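Local coordinates for Sodium/calcium exchanger membrane region domain-containing protein (Archaeoglobus fulgidus, PDB 4KPP) that exchanges calcium ions for protons across the membrane, as a H+/Ca2+ antiporter of the sodium/calcium exchanger family, at residues Y151-P156 against E316-A321; T320-L325 against I366-S371; G106-L111 against N284-L289. All coordinates share one frame; numbering follows the deposited sequence.

Interaction 1: residues Y151-P156 against E316-A321; sequences YAFTLP and EVLLTA. With OLB ((2S)-2,3-dihydroxypropyl (9Z)-octadec-9-enoate), chain E.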
ATOM      1  N   TYR A 151      -0.837 -14.578  11.599  1.00 25.90           N
ATOM      2  CA  TYR A 151       0.158 -15.375  10.899  1.00 27.15           C
ATOM      3  C   TYR A 151       1.515 -14.679  10.876  1.00 29.16           C
ATOM      4  O   TYR A 151       2.552 -15.330  10.966  1.00 28.57           O
ATOM      5  CB  TYR A 151      -0.290 -15.703   9.476  1.00 23.91           C
ATOM      6  CG  TYR A 151       0.533 -16.803   8.851  1.00 26.34           C
ATOM      7  CD1 TYR A 151       0.188 -18.137   9.030  1.00 32.71           C
ATOM      8  CD2 TYR A 151       1.666 -16.512   8.100  1.00 26.13           C
ATOM      9  CE1 TYR A 151       0.946 -19.152   8.469  1.00 35.44           C
ATOM     10  CE2 TYR A 151       2.427 -17.518   7.537  1.00 29.36           C
ATOM     11  CZ  TYR A 151       2.064 -18.835   7.724  1.00 34.35           C
ATOM     12  OH  TYR A 151       2.818 -19.839   7.161  1.00 38.52           O
ATOM     13  N   ALA A 152       1.500 -13.354  10.760  1.00 31.18           N
ATOM     14  CA  ALA A 152       2.733 -12.575  10.696  1.00 29.17           C
ATOM     15  C   ALA A 152       3.499 -12.602  12.019  1.00 31.30           C
ATOM     16  O   ALA A 152       4.710 -12.391  12.043  1.00 34.12           O
ATOM     17  CB  ALA A 152       2.444 -11.146  10.270  1.00 25.07           C
ATOM     18  N   PHE A 153       2.792 -12.864  13.116  1.00 30.87           N
ATOM     19  CA  PHE A 153       3.440 -13.000  14.420  1.00 34.17           C
ATOM     20  C   PHE A 153       4.316 -14.249  14.507  1.00 33.47           C
ATOM     21  O   PHE A 153       5.110 -14.388  15.431  1.00 34.76           O
ATOM     22  CB  PHE A 153       2.407 -13.026  15.551  1.00 35.00           C
ATOM     23  CG  PHE A 153       1.987 -11.664  16.021  1.00 34.77           C
ATOM     24  CD1 PHE A 153       2.921 -10.781  16.535  1.00 32.98           C
ATOM     25  CD2 PHE A 153       0.655 -11.273  15.970  1.00 29.99           C
ATOM     26  CE1 PHE A 153       2.540  -9.525  16.975  1.00 31.46           C
ATOM     27  CE2 PHE A 153       0.272 -10.024  16.409  1.00 28.66           C
ATOM     28  CZ  PHE A 153       1.215  -9.150  16.912  1.00 30.58           C
ATOM     29  N   THR A 154       4.167 -15.157  13.548  1.00 32.73           N
ATOM     30  CA  THR A 154       4.943 -16.393  13.545  1.00 34.25           C
ATOM     31  C   THR A 154       6.254 -16.219  12.788  1.00 33.57           C
ATOM     32  O   THR A 154       7.083 -17.124  12.748  1.00 34.21           O
ATOM     33  CB  THR A 154       4.156 -17.565  12.929  1.00 35.61           C
ATOM     34  OG1 THR A 154       3.948 -17.327  11.530  1.00 33.97           O
ATOM     35  CG2 THR A 154       2.808 -17.729  13.623  1.00 36.92           C
ATOM     36  N   LEU A 155       6.439 -15.044  12.197  1.00 35.57           N
ATOM     37  CA  LEU A 155       7.644 -14.758  11.417  1.00 33.54           C
ATOM     38  C   LEU A 155       8.897 -14.393  12.237  1.00 29.83           C
ATOM     39  O   LEU A 155       9.972 -14.920  11.962  1.00 28.77           O
ATOM     40  CB  LEU A 155       7.363 -13.705  10.335  1.00 31.23           C
ATOM     41  CG  LEU A 155       6.251 -14.065   9.348  1.00 30.92           C
ATOM     42  CD1 LEU A 155       6.133 -13.013   8.254  1.00 30.59           C
ATOM     43  CD2 LEU A 155       6.478 -15.453   8.756  1.00 27.89           C
ATOM     44  N   PRO A 156       8.773 -13.495  13.238  1.00 33.93           N
ATOM     45  CA  PRO A 156       9.967 -13.174  14.031  1.00 36.21           C
ATOM     46  C   PRO A 156      10.466 -14.359  14.854  1.00 40.43           C
ATOM     47  O   PRO A 156      11.647 -14.409  15.198  1.00 41.03           O
ATOM     48  CB  PRO A 156       9.480 -12.063  14.968  1.00 36.83           C
ATOM     49  CG  PRO A 156       8.279 -11.494  14.300  1.00 40.30           C
ATOM     50  CD  PRO A 156       7.626 -12.653  13.627  1.00 38.49           C
ATOM     51  N   GLU A 316      11.240  -5.389  13.314  1.00 30.16           N
ATOM     52  CA  GLU A 316      10.443  -4.539  12.435  1.00 27.62           C
ATOM     53  C   GLU A 316       9.124  -5.206  12.071  1.00 25.23           C
ATOM     54  O   GLU A 316       8.074  -4.561  12.062  1.00 23.00           O
ATOM     55  CB  GLU A 316      11.217  -4.181  11.163  1.00 29.46           C
ATOM     56  CG  GLU A 316      12.434  -3.298  11.391  1.00 31.51           C
ATOM     57  CD  GLU A 316      12.074  -1.902  11.873  1.00 36.24           C
ATOM     58  OE1 GLU A 316      12.943  -1.249  12.486  1.00 39.39           O
ATOM     59  OE2 GLU A 316      10.933  -1.452  11.633  1.00 38.29           O
ATOM     60  N   VAL A 317       9.185  -6.501  11.771  1.00 26.49           N
ATOM     61  CA  VAL A 317       7.990  -7.264  11.425  1.00 25.00           C
ATOM     62  C   VAL A 317       7.070  -7.382  12.634  1.00 26.66           C
ATOM     63  O   VAL A 317       5.856  -7.213  12.517  1.00 25.56           O
ATOM     64  CB  VAL A 317       8.352  -8.668  10.896  1.00 25.01           C
ATOM     65  CG1 VAL A 317       7.116  -9.554  10.795  1.00 23.30           C
ATOM     66  CG2 VAL A 317       9.046  -8.559   9.548  1.00 24.38           C
ATOM     67  N   LEU A 318       7.661  -7.659  13.794  1.00 29.02           N
ATOM     68  CA  LEU A 318       6.919  -7.742  15.050  1.00 25.80           C
ATOM     69  C   LEU A 318       6.223  -6.415  15.357  1.00 23.23           C
ATOM     70  O   LEU A 318       5.050  -6.389  15.733  1.00 22.65           O
ATOM     71  CB  LEU A 318       7.862  -8.129  16.194  1.00 31.81           C
ATOM     72  CG  LEU A 318       7.333  -8.029  17.627  1.00 35.98           C
ATOM     73  CD1 LEU A 318       6.119  -8.924  17.821  1.00 37.14           C
ATOM     74  CD2 LEU A 318       8.430  -8.375  18.624  1.00 35.16           C
ATOM     75  N   LEU A 319       6.956  -5.319  15.179  1.00 22.89           N
ATOM     76  CA  LEU A 319       6.425  -3.980  15.405  1.00 24.39           C
ATOM     77  C   LEU A 319       5.267  -3.722  14.450  1.00 24.12           C
ATOM     78  O   LEU A 319       4.239  -3.167  14.841  1.00 25.25           O
ATOM     79  CB  LEU A 319       7.522  -2.934  15.178  1.00 31.03           C
ATOM     80  CG  LEU A 319       7.558  -1.631  15.988  1.00 33.42           C
ATOM     81  CD1 LEU A 319       8.603  -0.690  15.404  1.00 32.02           C
ATOM     82  CD2 LEU A 319       6.206  -0.940  16.066  1.00 33.95           C
ATOM     83  N   THR A 320       5.445  -4.128  13.195  1.00 23.96           N
ATOM     84  CA  THR A 320       4.434  -3.919  12.165  1.00 19.70           C
ATOM     85  C   THR A 320       3.191  -4.749  12.449  1.00 21.39           C
ATOM     86  O   THR A 320       2.068  -4.280  12.275  1.00 26.23           O
ATOM     87  CB  THR A 320       4.970  -4.279  10.768  1.00 20.23           C
ATOM     88  OG1 THR A 320       6.225  -3.621  10.552  1.00 24.86           O
ATOM     89  CG2 THR A 320       3.986  -3.848   9.695  1.00 18.37           C
ATOM     90  N   ALA A 321       3.401  -5.986  12.888  1.00 20.51           N
ATOM     91  CA  ALA A 321       2.299  -6.866  13.251  1.00 16.72           C
ATOM     92  C   ALA A 321       1.555  -6.304  14.458  1.00 19.27           C
ATOM     93  O   ALA A 321       0.326  -6.364  14.528  1.00 16.63           O
ATOM     94  CB  ALA A 321       2.815  -8.256  13.548  1.00 20.82           C
TER
HETATM   95  C1  OLB E 502       1.584 -22.218  11.085  1.00 68.78           C
HETATM   96  C2  OLB E 502       1.040 -21.522  12.287  1.00 65.80           C
HETATM   97  C3  OLB E 502      -0.024 -20.566  11.865  1.00 65.74           C
HETATM   98  C4  OLB E 502      -1.015 -20.395  12.968  1.00 64.98           C
HETATM   99  C5  OLB E 502      -0.980 -18.988  13.462  1.00 62.71           C
HETATM  100  O19 OLB E 502       0.853 -22.924  10.407  1.00 70.25           O
HETATM  101  O20 OLB E 502       2.906 -22.084  10.738  1.00 70.30           O
HETATM  102  C21 OLB E 502       3.390 -22.792   9.660  1.00 71.69           C
HETATM  103  C22 OLB E 502       4.646 -22.147   9.186  1.00 73.97           C
HETATM  104  O23 OLB E 502       5.125 -21.321  10.178  1.00 75.74           O
HETATM  105  C24 OLB E 502       5.653 -23.201   8.870  1.00 74.34           C
HETATM  106  C6  OLB E 502      -1.794 -18.123  12.564  1.00 60.40           C
HETATM  107  C7  OLB E 502      -3.228 -18.528  12.636  1.00 58.77           C
HETATM  108  C8  OLB E 502      -4.080 -17.437  12.080  1.00 56.33           C
HETATM  109  C9  OLB E 502      -3.794 -17.272  10.626  1.00 53.00           C
HETATM  110  C10 OLB E 502      -4.514 -18.120   9.634  1.00 49.95           C
HETATM  111  C11 OLB E 502      -3.814 -18.591   8.404  1.00 48.24           C
HETATM  112  C12 OLB E 502      -4.643 -19.652   7.761  1.00 48.66           C
HETATM  113  C13 OLB E 502      -3.790 -20.518   6.897  1.00 47.65           C
HETATM  114  C14 OLB E 502      -2.890 -21.358   7.736  1.00 44.29           C
HETATM  115  C15 OLB E 502      -2.065 -22.214   6.834  1.00 44.33           C
HETATM  116  C16 OLB E 502      -1.029 -22.951   7.616  1.00 45.68           C
HETATM  117  C17 OLB E 502      -1.686 -23.893   8.568  1.00 46.93           C
HETATM  118  C18 OLB E 502      -1.099 -25.259   8.435  1.00 45.25           C
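Tyr151 O, gripped by both Thr154 N (3.1 Å) and Thr154 OG1, ties down the turn that presents Phe153 and Pro156 to Leu318 and Ala321. The hydroxyl approaches in the carbonyl plane, with a C=O...OG1 angle of 156°. One residue on, a type I beta turn runs from Ala152 to Leu155, closed by Leu155 N on Ala152 O. The methyl of Ala321 sits over one face of the Phe153 ring, CB 3.8 Å from its centroid, making a CH-pi contact. Leu318 takes the rim instead: its CD1 lies in the ring plane, 3.7 Å from Phe153 CE1. The chain thus turns between helices 138-152 and 155-158 while lying against helix 311-331, and so joins the two sodium/calcium exchanger regions of the sequence. Pro156 CG rests 3.9 Å from Leu318 CB, and Val317 CG1, anti to its backbone N (chi1 169°), packs against Leu155 CB and Ala152 O. Away from that helix a monoolein molecule runs past Tyr151, whose OH is 3.6 Å from its C22 and also bonds to Asp165. Thr154 turns its CG2 to the same lipid, 4.0 Å from C5, and holds OG1 above the centre of the Tyr151 ring.

Interaction 2: residues T320-L325 against I366-S371; sequences TAAQSL and IYIILS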
ATOM      1  N   THR A 320       5.445  -4.128  13.195  1.00 23.96           N
ATOM      2  CA  THR A 320       4.434  -3.919  12.165  1.00 19.70           C
ATOM      3  C   THR A 320       3.191  -4.749  12.449  1.00 21.39           C
ATOM      4  O   THR A 320       2.068  -4.280  12.275  1.00 26.23           O
ATOM      5  CB  THR A 320       4.970  -4.279  10.768  1.00 20.23           C
ATOM      6  OG1 THR A 320       6.225  -3.621  10.552  1.00 24.86           O
ATOM      7  CG2 THR A 320       3.986  -3.848   9.695  1.00 18.37           C
ATOM      8  N   ALA A 321       3.401  -5.986  12.888  1.00 20.51           N
ATOM      9  CA  ALA A 321       2.299  -6.866  13.251  1.00 16.72           C
ATOM     10  C   ALA A 321       1.555  -6.304  14.458  1.00 19.27           C
ATOM     11  O   ALA A 321       0.326  -6.364  14.528  1.00 16.63           O
ATOM     12  CB  ALA A 321       2.815  -8.256  13.548  1.00 20.82           C
ATOM     13  N   ALA A 322       2.313  -5.753  15.402  1.00 19.69           N
ATOM     14  CA  ALA A 322       1.743  -5.153  16.602  1.00 22.79           C
ATOM     15  C   ALA A 322       0.871  -3.953  16.254  1.00 21.31           C
ATOM     16  O   ALA A 322      -0.247  -3.826  16.756  1.00 22.59           O
ATOM     17  CB  ALA A 322       2.845  -4.751  17.574  1.00 27.90           C
ATOM     18  N   GLN A 323       1.386  -3.080  15.392  1.00 20.94           N
ATOM     19  CA  GLN A 323       0.622  -1.930  14.924  1.00 22.53           C
ATOM     20  C   GLN A 323      -0.638  -2.377  14.192  1.00 23.17           C
ATOM     21  O   GLN A 323      -1.679  -1.723  14.273  1.00 25.77           O
ATOM     22  CB  GLN A 323       1.463  -1.060  13.989  1.00 20.53           C
ATOM     23  CG  GLN A 323       0.759   0.220  13.553  1.00 25.93           C
ATOM     24  CD  GLN A 323       1.345   0.811  12.287  1.00 26.65           C
ATOM     25  OE1 GLN A 323       1.743   0.084  11.378  1.00 27.18           O
ATOM     26  NE2 GLN A 323       1.405   2.135  12.221  1.00 23.02           N
ATOM     27  N   SER A 324      -0.534  -3.494  13.478  1.00 19.29           N
ATOM     28  CA  SER A 324      -1.645  -4.005  12.681  1.00 24.33           C
ATOM     29  C   SER A 324      -2.734  -4.616  13.556  1.00 23.29           C
ATOM     30  O   SER A 324      -3.915  -4.555  13.219  1.00 22.54           O
ATOM     31  CB  SER A 324      -1.146  -5.024  11.654  1.00 24.27           C
ATOM     32  OG  SER A 324      -0.158  -4.448  10.819  1.00 26.02           O
ATOM     33  N   LEU A 325      -2.328  -5.205  14.677  1.00 24.73           N
ATOM     34  CA  LEU A 325      -3.274  -5.723  15.655  1.00 26.80           C
ATOM     35  C   LEU A 325      -4.089  -4.564  16.215  1.00 29.72           C
ATOM     36  O   LEU A 325      -5.316  -4.630  16.302  1.00 30.64           O
ATOM     37  CB  LEU A 325      -2.528  -6.412  16.796  1.00 26.20           C
ATOM     38  CG  LEU A 325      -3.114  -7.710  17.354  1.00 30.27           C
ATOM     39  CD1 LEU A 325      -2.728  -7.886  18.823  1.00 27.90           C
ATOM     40  CD2 LEU A 325      -4.625  -7.774  17.166  1.00 29.62           C
ATOM     41  N   ILE A 366       3.098  -1.820  23.741  1.00 33.69           N
ATOM     42  CA  ILE A 366       1.994  -0.878  23.899  1.00 33.27           C
ATOM     43  C   ILE A 366       0.866  -1.139  22.896  1.00 34.07           C
ATOM     44  O   ILE A 366      -0.307  -1.160  23.270  1.00 34.47           O
ATOM     45  CB  ILE A 366       2.484   0.588  23.809  1.00 31.44           C
ATOM     46  CG1 ILE A 366       3.424   0.896  24.979  1.00 35.05           C
ATOM     47  CG2 ILE A 366       1.310   1.552  23.813  1.00 27.16           C
ATOM     48  CD1 ILE A 366       3.884   2.336  25.046  1.00 36.14           C
ATOM     49  N   TYR A 367       1.226  -1.346  21.632  1.00 31.94           N
ATOM     50  CA  TYR A 367       0.259  -1.703  20.598  1.00 30.76           C
ATOM     51  C   TYR A 367      -0.570  -2.907  21.023  1.00 30.94           C
ATOM     52  O   TYR A 367      -1.798  -2.877  20.981  1.00 31.72           O
ATOM     53  CB  TYR A 367       0.977  -2.043  19.293  1.00 31.02           C
ATOM     54  CG  TYR A 367       1.351  -0.858  18.434  1.00 31.15           C
ATOM     55  CD1 TYR A 367       0.497   0.229  18.294  1.00 32.35           C
ATOM     56  CD2 TYR A 367       2.556  -0.836  17.749  1.00 31.91           C
ATOM     57  CE1 TYR A 367       0.839   1.308  17.496  1.00 32.91           C
ATOM     58  CE2 TYR A 367       2.907   0.231  16.953  1.00 35.03           C
ATOM     59  CZ  TYR A 367       2.048   1.302  16.829  1.00 35.28           C
ATOM     60  OH  TYR A 367       2.409   2.363  16.033  1.00 34.99           O
ATOM     61  N   ILE A 368       0.120  -3.965  21.435  1.00 30.19           N
ATOM     62  CA  ILE A 368      -0.527  -5.211  21.819  1.00 32.70           C
ATOM     63  C   ILE A 368      -1.383  -5.046  23.068  1.00 34.63           C
ATOM     64  O   ILE A 368      -2.532  -5.487  23.104  1.00 33.46           O
ATOM     65  CB  ILE A 368       0.510  -6.327  22.049  1.00 36.50           C
ATOM     66  CG1 ILE A 368       1.258  -6.634  20.749  1.00 37.59           C
ATOM     67  CG2 ILE A 368      -0.163  -7.582  22.585  1.00 36.98           C
ATOM     68  CD1 ILE A 368       2.369  -7.658  20.905  1.00 38.76           C
ATOM     69  N   ILE A 369      -0.823  -4.407  24.089  1.00 33.78           N
ATOM     70  CA  ILE A 369      -1.529  -4.246  25.355  1.00 32.12           C
ATOM     71  C   ILE A 369      -2.739  -3.319  25.212  1.00 32.98           C
ATOM     72  O   ILE A 369      -3.768  -3.545  25.837  1.00 33.15           O
ATOM     73  CB  ILE A 369      -0.576  -3.791  26.485  1.00 32.54           C
ATOM     74  CG1 ILE A 369       0.429  -4.904  26.794  1.00 31.38           C
ATOM     75  CG2 ILE A 369      -1.348  -3.430  27.742  1.00 32.68           C
ATOM     76  CD1 ILE A 369       1.456  -4.535  27.833  1.00 33.15           C
ATOM     77  N   LEU A 370      -2.622  -2.295  24.368  1.00 36.50           N
ATOM     78  CA  LEU A 370      -3.765  -1.434  24.051  1.00 38.75           C
ATOM     79  C   LEU A 370      -4.858  -2.199  23.311  1.00 35.22           C
ATOM     80  O   LEU A 370      -6.044  -1.916  23.472  1.00 36.15           O
ATOM     81  CB  LEU A 370      -3.335  -0.235  23.200  1.00 40.97           C
ATOM     82  CG  LEU A 370      -2.662   0.949  23.896  1.00 43.16           C
ATOM     83  CD1 LEU A 370      -2.263   1.996  22.869  1.00 42.07           C
ATOM     84  CD2 LEU A 370      -3.583   1.550  24.941  1.00 43.62           C
ATOM     85  N   SER A 371      -4.450  -3.164  22.494  1.00 34.60           N
ATOM     86  CA  SER A 371      -5.386  -3.928  21.674  1.00 35.97           C
ATOM     87  C   SER A 371      -6.307  -4.824  22.495  1.00 35.93           C
ATOM     88  O   SER A 371      -7.501  -4.914  22.220  1.00 39.20           O
ATOM     89  CB  SER A 371      -4.621  -4.788  20.665  1.00 35.49           C
ATOM     90  OG  SER A 371      -3.859  -3.983  19.787  1.00 36.36           O
TER
HETATM   91  O   HOH W   1       0.463   3.575  14.145  1.00 23.39           O
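Tyr367 lays its ring flat against the backbone of Gln323: the CA of Gln323 stands 3.6 Å from the ring centroid and only 12° off the normal, a CH-pi contact over the centre of one face. Further along the ring, Gln323 CB comes to 3.5 Å from Tyr367 CE2. Gln323 starts off anti to its own backbone N (chi1 -175°) and stays extended, so the two side chains run side by side in the same direction, with the amide plane inclined to that of the ring. Their polar ends are joined through one water, which accepts a hydrogen bond from Gln323 NE2 and also bonds to Tyr367 OH at 3.0 Å. The same NE2 bonds to Arg109 O on helix 96-127, a second hold on the amide.

Nearer the helix axes the groups are small. Ala322 CB meets Tyr367 CB at 3.7 Å and Ile368 CG1 at 4.0 Å, and one turn on Leu325 CD1 touches Ser371 CB. Ser371 OG turns back on its own helix and bonds to Tyr367 O at 2.6 Å, tilted out of the carbonyl plane, which satisfies the hydroxyl within this buried seam. Leu347 of helix 338-353 packs on Tyr367, and Phe326 packs on Ser371.

The axes of 320-325 and 366-371 approach to 8.0 Å at 24°, with Ala322 and Ser371 among the residues between them. The pair consists of helices 311-331 and 357-377, running in nearly the same direction, and the first leads on to the calcium site: the side chain of Ile330, a calcium ligand, lies about 7 Å from that of Ser371.

Interaction 3: residues G106-L111 against N284-L289; sequences GANRLL and NQWTLL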
ATOM      1  N   GLY A 106       8.091  -0.595   6.330  1.00 21.77           N
ATOM      2  CA  GLY A 106       7.966   0.845   6.227  1.00 21.75           C
ATOM      3  C   GLY A 106       6.679   1.234   5.529  1.00 22.11           C
ATOM      4  O   GLY A 106       5.943   2.104   6.001  1.00 23.75           O
ATOM      5  N   ALA A 107       6.402   0.576   4.408  1.00 17.93           N
ATOM      6  CA  ALA A 107       5.194   0.850   3.638  1.00 19.33           C
ATOM      7  C   ALA A 107       3.942   0.632   4.483  1.00 22.73           C
ATOM      8  O   ALA A 107       3.063   1.492   4.527  1.00 22.18           O
ATOM      9  CB  ALA A 107       5.154  -0.007   2.379  1.00 16.49           C
ATOM     10  N   ASN A 108       3.880  -0.511   5.164  1.00 23.08           N
ATOM     11  CA  ASN A 108       2.738  -0.851   6.010  1.00 18.94           C
ATOM     12  C   ASN A 108       2.511   0.125   7.154  1.00 16.97           C
ATOM     13  O   ASN A 108       1.394   0.588   7.365  1.00 19.38           O
ATOM     14  CB  ASN A 108       2.882  -2.268   6.575  1.00 17.96           C
ATOM     15  CG  ASN A 108       2.421  -3.329   5.605  1.00 15.97           C
ATOM     16  OD1 ASN A 108       1.264  -3.745   5.626  1.00 23.05           O
ATOM     17  ND2 ASN A 108       3.322  -3.768   4.741  1.00 14.76           N
ATOM     18  N   ARG A 109       3.570   0.427   7.895  1.00 20.79           N
ATOM     19  CA  ARG A 109       3.447   1.282   9.071  1.00 23.44           C
ATOM     20  C   ARG A 109       3.165   2.738   8.709  1.00 25.42           C
ATOM     21  O   ARG A 109       2.427   3.429   9.415  1.00 32.57           O
ATOM     22  CB  ARG A 109       4.682   1.159   9.971  1.00 24.00           C
ATOM     23  CG  ARG A 109       4.898  -0.252  10.509  1.00 22.30           C
ATOM     24  CD  ARG A 109       5.449  -0.246  11.930  1.00 21.07           C
ATOM     25  NE  ARG A 109       6.748   0.414  12.019  1.00 23.70           N
ATOM     26  CZ  ARG A 109       7.911  -0.191  11.803  1.00 20.57           C
ATOM     27  NH1 ARG A 109       7.941  -1.475  11.477  1.00 23.56           N
ATOM     28  NH2 ARG A 109       9.043   0.489  11.907  1.00 18.73           N
ATOM     29  N   LEU A 110       3.742   3.190   7.601  1.00 24.21           N
ATOM     30  CA  LEU A 110       3.505   4.543   7.112  1.00 31.31           C
ATOM     31  C   LEU A 110       2.054   4.700   6.683  1.00 29.31           C
ATOM     32  O   LEU A 110       1.446   5.751   6.877  1.00 31.03           O
ATOM     33  CB  LEU A 110       4.420   4.849   5.928  1.00 36.69           C
ATOM     34  CG  LEU A 110       4.364   6.265   5.355  1.00 39.19           C
ATOM     35  CD1 LEU A 110       5.374   7.169   6.051  1.00 39.27           C
ATOM     36  CD2 LEU A 110       4.581   6.248   3.848  1.00 38.05           C
ATOM     37  N   LEU A 111       1.507   3.640   6.098  1.00 24.01           N
ATOM     38  CA  LEU A 111       0.143   3.654   5.590  1.00 25.05           C
ATOM     39  C   LEU A 111      -0.850   3.884   6.725  1.00 24.86           C
ATOM     40  O   LEU A 111      -1.788   4.666   6.598  1.00 27.59           O
ATOM     41  CB  LEU A 111      -0.162   2.324   4.909  1.00 24.97           C
ATOM     42  CG  LEU A 111      -1.085   2.271   3.694  1.00 26.28           C
ATOM     43  CD1 LEU A 111      -1.816   0.938   3.692  1.00 24.17           C
ATOM     44  CD2 LEU A 111      -2.066   3.442   3.620  1.00 25.12           C
ATOM     45  N   ASN A 284      -3.717  -5.769   1.025  1.00 23.08           N
ATOM     46  CA  ASN A 284      -2.796  -6.340   0.036  1.00 22.35           C
ATOM     47  C   ASN A 284      -1.325  -6.166   0.413  1.00 23.93           C
ATOM     48  O   ASN A 284      -0.507  -7.061   0.184  1.00 22.41           O
ATOM     49  CB  ASN A 284      -3.078  -5.851  -1.399  1.00 20.90           C
ATOM     50  CG  ASN A 284      -2.592  -4.436  -1.659  1.00 19.36           C
ATOM     51  OD1 ASN A 284      -1.392  -4.189  -1.776  1.00 20.67           O
ATOM     52  ND2 ASN A 284      -3.529  -3.505  -1.789  1.00 16.83           N
ATOM     53  N   GLN A 285      -0.993  -5.025   1.010  1.00 22.77           N
ATOM     54  CA  GLN A 285       0.386  -4.769   1.408  1.00 24.13           C
ATOM     55  C   GLN A 285       0.799  -5.628   2.603  1.00 22.88           C
ATOM     56  O   GLN A 285       1.987  -5.838   2.851  1.00 21.64           O
ATOM     57  CB  GLN A 285       0.612  -3.279   1.683  1.00 23.44           C
ATOM     58  CG  GLN A 285       0.527  -2.430   0.420  1.00 29.72           C
ATOM     59  CD  GLN A 285       0.785  -0.959   0.667  1.00 32.48           C
ATOM     60  OE1 GLN A 285       1.922  -0.547   0.885  1.00 39.38           O
ATOM     61  NE2 GLN A 285      -0.273  -0.157   0.624  1.00 31.85           N
ATOM     62  N   TRP A 286      -0.192  -6.140   3.323  1.00 21.01           N
ATOM     63  CA  TRP A 286       0.063  -6.956   4.502  1.00 25.22           C
ATOM     64  C   TRP A 286      -0.206  -8.427   4.193  1.00 28.48           C
ATOM     65  O   TRP A 286      -0.209  -9.270   5.088  1.00 29.95           O
ATOM     66  CB  TRP A 286      -0.794  -6.459   5.671  1.00 22.54           C
ATOM     67  CG  TRP A 286      -0.415  -6.972   7.031  1.00 22.02           C
ATOM     68  CD1 TRP A 286      -1.263  -7.473   7.977  1.00 22.64           C
ATOM     69  CD2 TRP A 286       0.900  -7.020   7.608  1.00 22.45           C
ATOM     70  NE1 TRP A 286      -0.562  -7.834   9.100  1.00 23.71           N
ATOM     71  CE2 TRP A 286       0.767  -7.569   8.900  1.00 21.15           C
ATOM     72  CE3 TRP A 286       2.175  -6.659   7.159  1.00 22.04           C
ATOM     73  CZ2 TRP A 286       1.857  -7.763   9.745  1.00 20.94           C
ATOM     74  CZ3 TRP A 286       3.256  -6.855   8.000  1.00 23.14           C
ATOM     75  CH2 TRP A 286       3.090  -7.400   9.279  1.00 24.25           C
ATOM     76  N   THR A 287      -0.425  -8.724   2.914  1.00 29.40           N
ATOM     77  CA  THR A 287      -0.624 -10.096   2.447  1.00 28.18           C
ATOM     78  C   THR A 287       0.160 -10.373   1.163  1.00 27.35           C
ATOM     79  O   THR A 287       1.219 -10.999   1.198  1.00 24.27           O
ATOM     80  CB  THR A 287      -2.120 -10.429   2.210  1.00 25.21           C
ATOM     81  OG1 THR A 287      -2.708  -9.455   1.336  1.00 21.58           O
ATOM     82  CG2 THR A 287      -2.887 -10.455   3.532  1.00 24.88           C
ATOM     83  N   LEU A 288      -0.369  -9.895   0.037  1.00 24.99           N
ATOM     84  CA  LEU A 288       0.247 -10.109  -1.272  1.00 24.44           C
ATOM     85  C   LEU A 288       1.690  -9.603  -1.345  1.00 27.84           C
ATOM     86  O   LEU A 288       2.550 -10.246  -1.950  1.00 29.27           O
ATOM     87  CB  LEU A 288      -0.592  -9.455  -2.376  1.00 23.69           C
ATOM     88  CG  LEU A 288      -0.089  -9.662  -3.809  1.00 26.42           C
ATOM     89  CD1 LEU A 288      -0.237 -11.118  -4.244  1.00 25.39           C
ATOM     90  CD2 LEU A 288      -0.800  -8.731  -4.780  1.00 29.25           C
ATOM     91  N   LEU A 289       1.946  -8.454  -0.725  1.00 24.52           N
ATOM     92  CA  LEU A 289       3.271  -7.844  -0.751  1.00 22.15           C
ATOM     93  C   LEU A 289       4.309  -8.743  -0.087  1.00 24.82           C
ATOM     94  O   LEU A 289       5.404  -8.933  -0.616  1.00 25.92           O
ATOM     95  CB  LEU A 289       3.248  -6.486  -0.050  1.00 19.06           C
ATOM     96  CG  LEU A 289       4.062  -5.344  -0.672  1.00 21.96           C
ATOM     97  CD1 LEU A 289       4.512  -4.353   0.397  1.00 19.12           C
ATOM     98  CD2 LEU A 289       5.252  -5.841  -1.484  1.00 19.90           C
TER
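Gln285, the last residue of helix 271-285, meets helix 96-127 with both ends of its amide. Its OE1 lies 3.6 Å from Ala107 CB, while NE2 passes Leu111 CD1 at 3.6 Å and spends its hydrogens on Ser281 OG and Glu255 OE2. The backbone carbonyl of Gln285 takes a hydrogen bond from Asn108 ND2 (3.1 Å), nearly straight at 164°. That oxygen lies in the plane of the Asn108 amide, yet the donor stands 65° out of the carbonyl plane, so the bond misses the lone pairs.

Next comes Trp286, which leaves helical geometry. With CG anti to its backbone N (chi1 -166°), it puts CB and CE3 each 3.4 Å from Asn108 OD1, the amide and indole planes being steeply inclined. The amide of Asn108 is further fixed by Met104 O on ND2 and Lys282 NZ on OD1; the indole NE1 bonds to Thr149 OG1. Past Thr287, at the N-cap position of helix 288-299, the chain is helical again, and Asn284 O accepts from both Thr287 N and Leu289 N across the break.

A break between two helices, with an asparagine amide bonded to the last carbonyl before it and Glu78 and Glu255 alongside, is consistent with the alpha-repeat core of cation/calcium exchangers, where interrupted helices and acidic side chains probably line the ion path.

In the fold
From the N terminus, residues 106-111 come first and 151-156 follow; neither finds its partner until the second half of the chain. Residues 284-289 close the loop of interaction 3, and 316-321 then close that of interaction 1, so the two loops cross. Interaction 2 opens at 320-325, sharing Thr320 and Ala321 with interaction 1, and closes only 41 residues later at 366-371, in series with interaction 3. Helix 311-331 is the common member of interactions 1 and 2, and Arg109 and Trp286 carry it across to interaction 3: Arg109 forms a salt bridge to Glu316, while Trp286 packs on Ala152 and Thr320. Together they tie helices of both exchanger regions to helix 357-377.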